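Local atomic coordinates of tannase (Fusobacterium nucleatum subsp. nucleatum ATCC 25586, PDB entry 6YQ4), a protein that probably hydrolyses ester bonds of gallotannins as an alpha/beta-hydrolase-type tannase, and carries a bound magnesium ion. Residues Y52-Y57 and G108-A113; N367-K372 and N416-M421. All blocks are in the same frame, centred on the assembly; numbering follows the deposited sequence.

Contact 1: Y52-Y57 and G108-A113; sequences YIPEEY and GYVVAA
Tyr-52 and Val-111 face each other as an antiparallel hydrogen-bonded pair, and the tightly packed part of the contact is built around them. The amide of each residue is given to the carbonyl of the other: Tyr-52 N lies 2.6 Å from Val-111 O, and Val-111 N lies 2.9 Å from Tyr-52 O in an almost straight bond (N-H...O 175°). On the sheet face shared by this pair, Val-111 CG1 abuts the edge of the Tyr-52 ring, 3.8 Å from its CD2, with Leu-101 of helix 100-106 touching both side chains. Strand 48-54 is thereby joined to strand 110-114 in the mixed central sheet of an alpha/beta-hydrolase fold. It is the step at which the antiparallel strands of the N-terminal edge give way to the parallel strands, since Val-110 and Ala-112 bond on to Phe-74 of strand 73-76. Ile-53 and Val-110 lie side by side and point the same way, their CG2 methyls 3.9 Å apart; they neighbour Met-153 and Gly-155 respectively, two residues of the magnesium site. Past this pair the strands part and the fit becomes looser. Pro-54 CD reaches Tyr-109 O at 3.5 Å, whereas the partly exposed Glu-55 and Glu-56 take no part in the contact, and Glu-55 forms a salt bridge with Arg-30. One polar tie spans this end: Tyr-57 OH donates a very short hydrogen bond (2.5 Å) to Gly-108 O, the acceptor lying in the plane of the ring at its edge. Tyr-57 CG stands opposite its own carbonyl carbon (chi1 -65°), which carries the ring back alongside Pro-54, whose CB rests over one face, offset toward the rim. Gly-108 itself closes helix 100-106 in a Schellman motif.

Contact 2: N367-K372 and N416-M421; sequences NLFGDK and NIIKMM
Phe-369, just beyond helix 364-368, reaches across to helix 415-420 with one corner of its ring, CE1, which meets three residues of segment 416-421. Ile-418 CA lies 3.9 Å from CE1 and CG1 of the same residue sits over one ring face, 4.2 Å from CE1, while the carbonyl oxygen of Ile-417 stands at the ring edge, near its plane. Met-421 CG approaches Phe-369 CE1 obliquely at 3.9 Å, the two side chains passing alongside one another with opposed directions. The Ile-417 CG2 methyl adds a looser touch to Phe-369 CD1. The methionine is bent at both chi2 (-55°) and chi3 (-51°), a fold that brings its CE toward Leu-368 CD2, 4.4 Å away. This leucine methyl also lies over a face of the Phe-369 ring, offset toward the rim. No hydrogen bond spans the two segments. Farther out, Leu-212 of helix 212-223 touches both Leu-368 and Phe-369, Phe-379 meets the phenylalanine ring, and Leu-171 and Leu-174 of helix 167-177 back Met-421. Away from the magnesium site, this apolar junction sets the end of helix 364-368 against helix 415-420 and, through Met-421, helix 167-177, which follows the probable nucleophile elbow of the alpha/beta-hydrolase fold.

After strands 16-21 and 26-36 the chain enters strand 48-54; contact 1 closes when it returns, after strand 73-76 and helix 100-106, as strand 110-114, joining an antiparallel strand of the sheet to its parallel part. The chain then supplies the magnesium-site residues Asp-150, Met-153 and Gly-155 and continues through the parallel strands 160-163 and 202-206, two small antiparallel pairs and several helices. Contact 2 opens at the end of helix 364-368 and closes at helix 415-420, spanning a loop that includes helix 381-394. The two loops are in series, neither nested nor crossed. Their centres lie 34 Å apart: one ties strands together, the other helical segments.

Contact 1: Y52-Y57 and G108-A113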
ATOM      1  N   TYR A  52      -9.754 -19.941  -0.735  1.00 28.67           N
ATOM      2  CA  TYR A  52     -10.484 -20.472  -1.878  1.00 34.74           C
ATOM      3  C   TYR A  52      -9.548 -21.312  -2.736  1.00 36.31           C
ATOM      4  O   TYR A  52      -8.455 -20.859  -3.103  1.00 38.36           O
ATOM      5  CB  TYR A  52     -11.081 -19.343  -2.702  1.00 35.32           C
ATOM      6  CG  TYR A  52     -11.940 -18.422  -1.883  1.00 36.95           C
ATOM      7  CD1 TYR A  52     -13.187 -18.834  -1.422  1.00 39.79           C
ATOM      8  CD2 TYR A  52     -11.503 -17.146  -1.545  1.00 32.61           C
ATOM      9  CE1 TYR A  52     -13.982 -17.996  -0.675  1.00 35.13           C
ATOM     10  CE2 TYR A  52     -12.292 -16.304  -0.801  1.00 36.76           C
ATOM     11  CZ  TYR A  52     -13.533 -16.733  -0.374  1.00 35.89           C
ATOM     12  OH  TYR A  52     -14.314 -15.893   0.374  1.00 36.64           O
ATOM     13  N   ILE A  53      -9.968 -22.530  -3.051  1.00 34.67           N
ATOM     14  CA  ILE A  53      -9.134 -23.431  -3.841  1.00 37.41           C
ATOM     15  C   ILE A  53      -9.920 -23.929  -5.052  1.00 38.92           C
ATOM     16  O   ILE A  53     -11.064 -24.391  -4.896  1.00 38.66           O
ATOM     17  CB  ILE A  53      -8.643 -24.604  -2.984  1.00 38.88           C
ATOM     18  CG1 ILE A  53      -8.045 -24.082  -1.680  1.00 34.39           C
ATOM     19  CG2 ILE A  53      -7.663 -25.491  -3.778  1.00 37.97           C
ATOM     20  CD1 ILE A  53      -7.333 -25.160  -0.887  1.00 39.46           C
ATOM     21  N   PRO A  54      -9.360 -23.860  -6.262  1.00 37.26           N
ATOM     22  CA  PRO A  54     -10.079 -24.387  -7.432  1.00 39.73           C
ATOM     23  C   PRO A  54     -10.463 -25.855  -7.269  1.00 46.52           C
ATOM     24  O   PRO A  54      -9.736 -26.656  -6.674  1.00 38.81           O
ATOM     25  CB  PRO A  54      -9.086 -24.183  -8.577  1.00 36.38           C
ATOM     26  CG  PRO A  54      -8.249 -23.015  -8.135  1.00 35.72           C
ATOM     27  CD  PRO A  54      -8.101 -23.193  -6.642  1.00 34.49           C
ATOM     28  N   GLU A  55     -11.644 -26.191  -7.800  1.00 47.58           N
ATOM     29  CA  GLU A  55     -12.176 -27.542  -7.673  1.00 45.29           C
ATOM     30  C   GLU A  55     -11.314 -28.559  -8.409  1.00 49.64           C
ATOM     31  O   GLU A  55     -11.263 -29.730  -8.012  1.00 52.07           O
ATOM     32  CB  GLU A  55     -13.629 -27.562  -8.177  1.00 49.39           C
ATOM     33  CG  GLU A  55     -14.356 -28.919  -8.147  1.00 50.34           C
ATOM     34  CD  GLU A  55     -14.539 -29.511  -6.754  1.00 54.54           C
ATOM     35  OE1 GLU A  55     -14.250 -28.823  -5.758  1.00 56.03           O
ATOM     36  OE2 GLU A  55     -14.978 -30.677  -6.653  1.00 59.56           O
ATOM     37  N   GLU A  56     -10.630 -28.133  -9.475  1.00 54.27           N
ATOM     38  CA  GLU A  56      -9.716 -29.016 -10.198  1.00 54.73           C
ATOM     39  C   GLU A  56      -8.692 -29.666  -9.277  1.00 57.64           C
ATOM     40  O   GLU A  56      -8.280 -30.805  -9.516  1.00 57.16           O
ATOM     41  CB  GLU A  56      -8.983 -28.229 -11.294  1.00 53.35           C
ATOM     42  CG  GLU A  56      -9.815 -27.923 -12.532  1.00 57.49           C
ATOM     43  CD  GLU A  56     -10.771 -26.743 -12.355  1.00 57.19           C
ATOM     44  OE1 GLU A  56     -11.435 -26.386 -13.351  1.00 58.20           O
ATOM     45  OE2 GLU A  56     -10.856 -26.175 -11.239  1.00 50.91           O
ATOM     46  N   TYR A  57      -8.265 -28.959  -8.231  1.00 57.24           N
ATOM     47  CA  TYR A  57      -7.176 -29.394  -7.365  1.00 52.33           C
ATOM     48  C   TYR A  57      -7.595 -30.472  -6.372  1.00 57.84           C
ATOM     49  O   TYR A  57      -6.761 -30.913  -5.563  1.00 53.10           O
ATOM     50  CB  TYR A  57      -6.601 -28.181  -6.639  1.00 42.05           C
ATOM     51  CG  TYR A  57      -5.940 -27.193  -7.588  1.00 42.97           C
ATOM     52  CD1 TYR A  57      -5.671 -27.539  -8.910  1.00 42.54           C
ATOM     53  CD2 TYR A  57      -5.584 -25.924  -7.162  1.00 43.75           C
ATOM     54  CE1 TYR A  57      -5.079 -26.643  -9.777  1.00 43.16           C
ATOM     55  CE2 TYR A  57      -4.980 -25.025  -8.019  1.00 43.18           C
ATOM     56  CZ  TYR A  57      -4.733 -25.388  -9.323  1.00 41.92           C
ATOM     57  OH  TYR A  57      -4.135 -24.484 -10.170  1.00 43.07           O
ATOM     58  N   GLY A 108      -6.026 -20.313 -11.908  1.00 34.23           N
ATOM     59  CA  GLY A 108      -5.469 -21.464 -11.224  1.00 36.97           C
ATOM     60  C   GLY A 108      -4.713 -21.188  -9.940  1.00 41.74           C
ATOM     61  O   GLY A 108      -4.028 -22.093  -9.449  1.00 40.64           O
ATOM     62  N   TYR A 109      -4.807 -19.978  -9.385  1.00 30.57           N
ATOM     63  CA  TYR A 109      -4.197 -19.679  -8.090  1.00 36.79           C
ATOM     64  C   TYR A 109      -5.063 -20.177  -6.941  1.00 37.99           C
ATOM     65  O   TYR A 109      -6.294 -20.167  -7.014  1.00 46.65           O
ATOM     66  CB  TYR A 109      -3.978 -18.171  -7.915  1.00 33.87           C
ATOM     67  CG  TYR A 109      -2.994 -17.603  -8.887  1.00 37.94           C
ATOM     68  CD1 TYR A 109      -3.363 -17.329 -10.195  1.00 43.79           C
ATOM     69  CD2 TYR A 109      -1.689 -17.371  -8.515  1.00 46.95           C
ATOM     70  CE1 TYR A 109      -2.449 -16.835 -11.107  1.00 48.04           C
ATOM     71  CE2 TYR A 109      -0.765 -16.874  -9.427  1.00 56.80           C
ATOM     72  CZ  TYR A 109      -1.152 -16.609 -10.714  1.00 54.57           C
ATOM     73  OH  TYR A 109      -0.235 -16.114 -11.608  1.00 61.51           O
ATOM     74  N   VAL A 110      -4.412 -20.607  -5.871  1.00 34.64           N
ATOM     75  CA  VAL A 110      -5.082 -20.692  -4.582  1.00 31.73           C
ATOM     76  C   VAL A 110      -5.193 -19.283  -4.006  1.00 33.40           C
ATOM     77  O   VAL A 110      -4.279 -18.459  -4.131  1.00 35.62           O
ATOM     78  CB  VAL A 110      -4.331 -21.645  -3.636  1.00 34.43           C
ATOM     79  CG1 VAL A 110      -4.759 -21.410  -2.189  1.00 36.59           C
ATOM     80  CG2 VAL A 110      -4.589 -23.085  -4.021  1.00 31.84           C
ATOM     81  N   VAL A 111      -6.333 -18.977  -3.404  1.00 37.97           N
ATOM     82  CA  VAL A 111      -6.582 -17.652  -2.856  1.00 32.43           C
ATOM     83  C   VAL A 111      -6.699 -17.772  -1.349  1.00 28.68           C
ATOM     84  O   VAL A 111      -7.551 -18.512  -0.843  1.00 27.39           O
ATOM     85  CB  VAL A 111      -7.843 -17.022  -3.452  1.00 31.86           C
ATOM     86  CG1 VAL A 111      -8.153 -15.703  -2.734  1.00 25.30           C
ATOM     87  CG2 VAL A 111      -7.647 -16.807  -4.940  1.00 30.17           C
ATOM     88  N   ALA A 112      -5.824 -17.068  -0.636  1.00 25.22           N
ATOM     89  CA  ALA A 112      -5.917 -16.897   0.808  1.00 27.97           C
ATOM     90  C   ALA A 112      -6.021 -15.401   1.039  1.00 28.89           C
ATOM     91  O   ALA A 112      -5.103 -14.654   0.684  1.00 30.61           O
ATOM     92  CB  ALA A 112      -4.717 -17.499   1.534  1.00 30.88           C
ATOM     93  N   ALA A 113      -7.150 -14.965   1.588  1.00 25.00           N
ATOM     94  CA  ALA A 113      -7.480 -13.543   1.718  1.00 29.66           C
ATOM     95  C   ALA A 113      -7.706 -13.207   3.190  1.00 33.75           C
ATOM     96  O   ALA A 113      -8.800 -13.465   3.732  1.00 26.06           O
ATOM     97  CB  ALA A 113      -8.727 -13.203   0.890  1.00 31.70           C
TER

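Contact 2: N367-K372 and N416-M421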
ATOM      1  N   ASN A 367      -4.165   8.964  13.405  1.00 34.01           N
ATOM      2  CA  ASN A 367      -4.992   7.988  14.097  1.00 25.20           C
ATOM      3  C   ASN A 367      -4.350   6.604  14.114  1.00 30.34           C
ATOM      4  O   ASN A 367      -4.557   5.857  15.077  1.00 25.47           O
ATOM      5  CB  ASN A 367      -6.370   7.939  13.441  1.00 25.18           C
ATOM      6  CG  ASN A 367      -7.365   7.174  14.254  1.00 26.22           C
ATOM      7  OD1 ASN A 367      -7.565   5.992  14.037  1.00 26.62           O
ATOM      8  ND2 ASN A 367      -7.970   7.835  15.228  1.00 27.68           N
ATOM      9  N   LEU A 368      -3.572   6.241  13.069  1.00 23.33           N
ATOM     10  CA  LEU A 368      -2.873   4.947  13.063  1.00 22.90           C
ATOM     11  C   LEU A 368      -1.843   4.856  14.186  1.00 24.86           C
ATOM     12  O   LEU A 368      -1.647   3.772  14.750  1.00 25.44           O
ATOM     13  CB  LEU A 368      -2.192   4.692  11.702  1.00 21.55           C
ATOM     14  CG  LEU A 368      -1.061   3.636  11.556  1.00 23.15           C
ATOM     15  CD1 LEU A 368      -1.607   2.233  11.734  1.00 21.30           C
ATOM     16  CD2 LEU A 368      -0.266   3.749  10.195  1.00 19.96           C
ATOM     17  N   PHE A 369      -1.209   5.975  14.546  1.00 24.02           N
ATOM     18  CA  PHE A 369      -0.132   5.998  15.528  1.00 24.82           C
ATOM     19  C   PHE A 369      -0.601   6.357  16.936  1.00 36.62           C
ATOM     20  O   PHE A 369       0.235   6.637  17.798  1.00 43.77           O
ATOM     21  CB  PHE A 369       0.980   6.962  15.080  1.00 24.77           C
ATOM     22  CG  PHE A 369       1.838   6.407  13.960  1.00 23.16           C
ATOM     23  CD1 PHE A 369       2.557   5.242  14.140  1.00 23.13           C
ATOM     24  CD2 PHE A 369       1.864   7.013  12.723  1.00 22.17           C
ATOM     25  CE1 PHE A 369       3.299   4.709  13.124  1.00 22.14           C
ATOM     26  CE2 PHE A 369       2.629   6.506  11.698  1.00 27.75           C
ATOM     27  CZ  PHE A 369       3.344   5.343  11.894  1.00 25.41           C
ATOM     28  N   GLY A 370      -1.905   6.343  17.199  1.00 27.03           N
ATOM     29  CA  GLY A 370      -2.344   6.257  18.583  1.00 31.28           C
ATOM     30  C   GLY A 370      -1.906   4.947  19.219  1.00 32.77           C
ATOM     31  O   GLY A 370      -1.237   4.139  18.561  1.00 38.96           O
ATOM     32  N   ASP A 371      -2.238   4.726  20.485  1.00 30.85           N
ATOM     33  CA  ASP A 371      -1.952   3.450  21.133  1.00 36.75           C
ATOM     34  C   ASP A 371      -3.164   3.055  21.978  1.00 38.90           C
ATOM     35  O   ASP A 371      -4.265   3.595  21.814  1.00 39.35           O
ATOM     36  CB  ASP A 371      -0.627   3.532  21.919  1.00 46.21           C
ATOM     37  CG  ASP A 371      -0.657   4.561  23.051  1.00 53.71           C
ATOM     38  OD1 ASP A 371      -1.753   5.039  23.406  1.00 54.28           O
ATOM     39  OD2 ASP A 371       0.428   4.897  23.594  1.00 49.71           O
ATOM     40  N   LYS A 372      -2.966   2.099  22.898  1.00 44.19           N
ATOM     41  CA  LYS A 372      -4.086   1.493  23.625  1.00 51.34           C
ATOM     42  C   LYS A 372      -4.955   2.537  24.299  1.00 48.91           C
ATOM     43  O   LYS A 372      -6.159   2.324  24.474  1.00 50.61           O
ATOM     44  CB  LYS A 372      -3.573   0.490  24.669  1.00 60.05           C
ATOM     45  CG  LYS A 372      -2.545  -0.520  24.116  1.00 73.20           C
ATOM     46  CD  LYS A 372      -2.245  -1.648  25.115  1.00 78.89           C
ATOM     47  CE  LYS A 372      -1.525  -2.836  24.451  1.00 74.68           C
ATOM     48  NZ  LYS A 372      -1.430  -4.020  25.370  1.00 72.16           N
ATOM     49  N   ASN A 416      10.137   2.967  17.645  1.00 31.22           N
ATOM     50  CA  ASN A 416      10.177   1.590  17.174  1.00 28.43           C
ATOM     51  C   ASN A 416       8.898   1.183  16.440  1.00 38.01           C
ATOM     52  O   ASN A 416       8.931   0.268  15.602  1.00 41.47           O
ATOM     53  CB  ASN A 416      10.458   0.666  18.363  1.00 38.90           C
ATOM     54  CG  ASN A 416      10.516  -0.800  17.970  1.00 58.65           C
ATOM     55  OD1 ASN A 416       9.884  -1.651  18.603  1.00 67.88           O
ATOM     56  ND2 ASN A 416      11.277  -1.105  16.916  1.00 58.17           N
ATOM     57  N   ILE A 417       7.790   1.868  16.698  1.00 31.33           N
ATOM     58  CA  ILE A 417       6.551   1.590  15.988  1.00 31.03           C
ATOM     59  C   ILE A 417       6.477   2.381  14.690  1.00 23.87           C
ATOM     60  O   ILE A 417       5.966   1.888  13.681  1.00 28.63           O
ATOM     61  CB  ILE A 417       5.356   1.883  16.922  1.00 30.50           C
ATOM     62  CG1 ILE A 417       5.399   0.912  18.111  1.00 30.47           C
ATOM     63  CG2 ILE A 417       4.052   1.749  16.173  1.00 29.38           C
ATOM     64  CD1 ILE A 417       4.223   1.004  19.045  1.00 28.38           C
ATOM     65  N   ILE A 418       6.986   3.609  14.682  1.00 24.00           N
ATOM     66  CA  ILE A 418       7.154   4.299  13.407  1.00 26.67           C
ATOM     67  C   ILE A 418       8.014   3.457  12.471  1.00 30.79           C
ATOM     68  O   ILE A 418       7.691   3.294  11.285  1.00 33.37           O
ATOM     69  CB  ILE A 418       7.749   5.702  13.630  1.00 25.22           C
ATOM     70  CG1 ILE A 418       6.843   6.506  14.572  1.00 28.30           C
ATOM     71  CG2 ILE A 418       7.925   6.422  12.315  1.00 22.35           C
ATOM     72  CD1 ILE A 418       7.302   7.933  14.823  1.00 32.99           C
ATOM     73  N   LYS A 419       9.095   2.872  13.003  1.00 28.24           N
ATOM     74  CA  LYS A 419       9.974   2.030  12.194  1.00 33.44           C
ATOM     75  C   LYS A 419       9.226   0.834  11.620  1.00 33.28           C
ATOM     76  O   LYS A 419       9.283   0.569  10.408  1.00 28.76           O
ATOM     77  CB  LYS A 419      11.156   1.547  13.023  1.00 32.08           C
ATOM     78  CG  LYS A 419      12.086   0.687  12.200  1.00 32.41           C
ATOM     79  CD  LYS A 419      13.072  -0.134  13.056  1.00 33.08           C
ATOM     80  CE  LYS A 419      13.637  -1.296  12.223  1.00 33.13           C
ATOM     81  NZ  LYS A 419      14.788  -1.943  12.858  1.00 26.28           N
ATOM     82  N   MET A 420       8.505   0.106  12.479  1.00 32.12           N
ATOM     83  CA  MET A 420       7.839  -1.125  12.060  1.00 29.21           C
ATOM     84  C   MET A 420       6.792  -0.916  10.978  1.00 28.64           C
ATOM     85  O   MET A 420       6.339  -1.915  10.392  1.00 20.75           O
ATOM     86  CB  MET A 420       7.176  -1.806  13.248  1.00 29.62           C
ATOM     87  CG  MET A 420       8.131  -2.652  14.073  1.00 40.33           C
ATOM     88  SD  MET A 420       7.241  -3.468  15.421  1.00 43.54           S
ATOM     89  CE  MET A 420       7.466  -2.229  16.666  1.00 35.90           C
ATOM     90  N   MET A 421       6.369   0.326  10.716  1.00 21.73           N
ATOM     91  CA  MET A 421       5.389   0.586   9.670  1.00 25.24           C
ATOM     92  C   MET A 421       6.035   1.017   8.368  1.00 27.71           C
ATOM     93  O   MET A 421       5.309   1.237   7.393  1.00 22.56           O
ATOM     94  CB  MET A 421       4.372   1.664  10.097  1.00 27.90           C
ATOM     95  CG  MET A 421       3.530   1.319  11.308  1.00 26.88           C
ATOM     96  SD  MET A 421       2.658  -0.236  11.082  1.00 32.17           S
ATOM     97  CE  MET A 421       1.838  -0.022   9.467  1.00 20.47           C
TER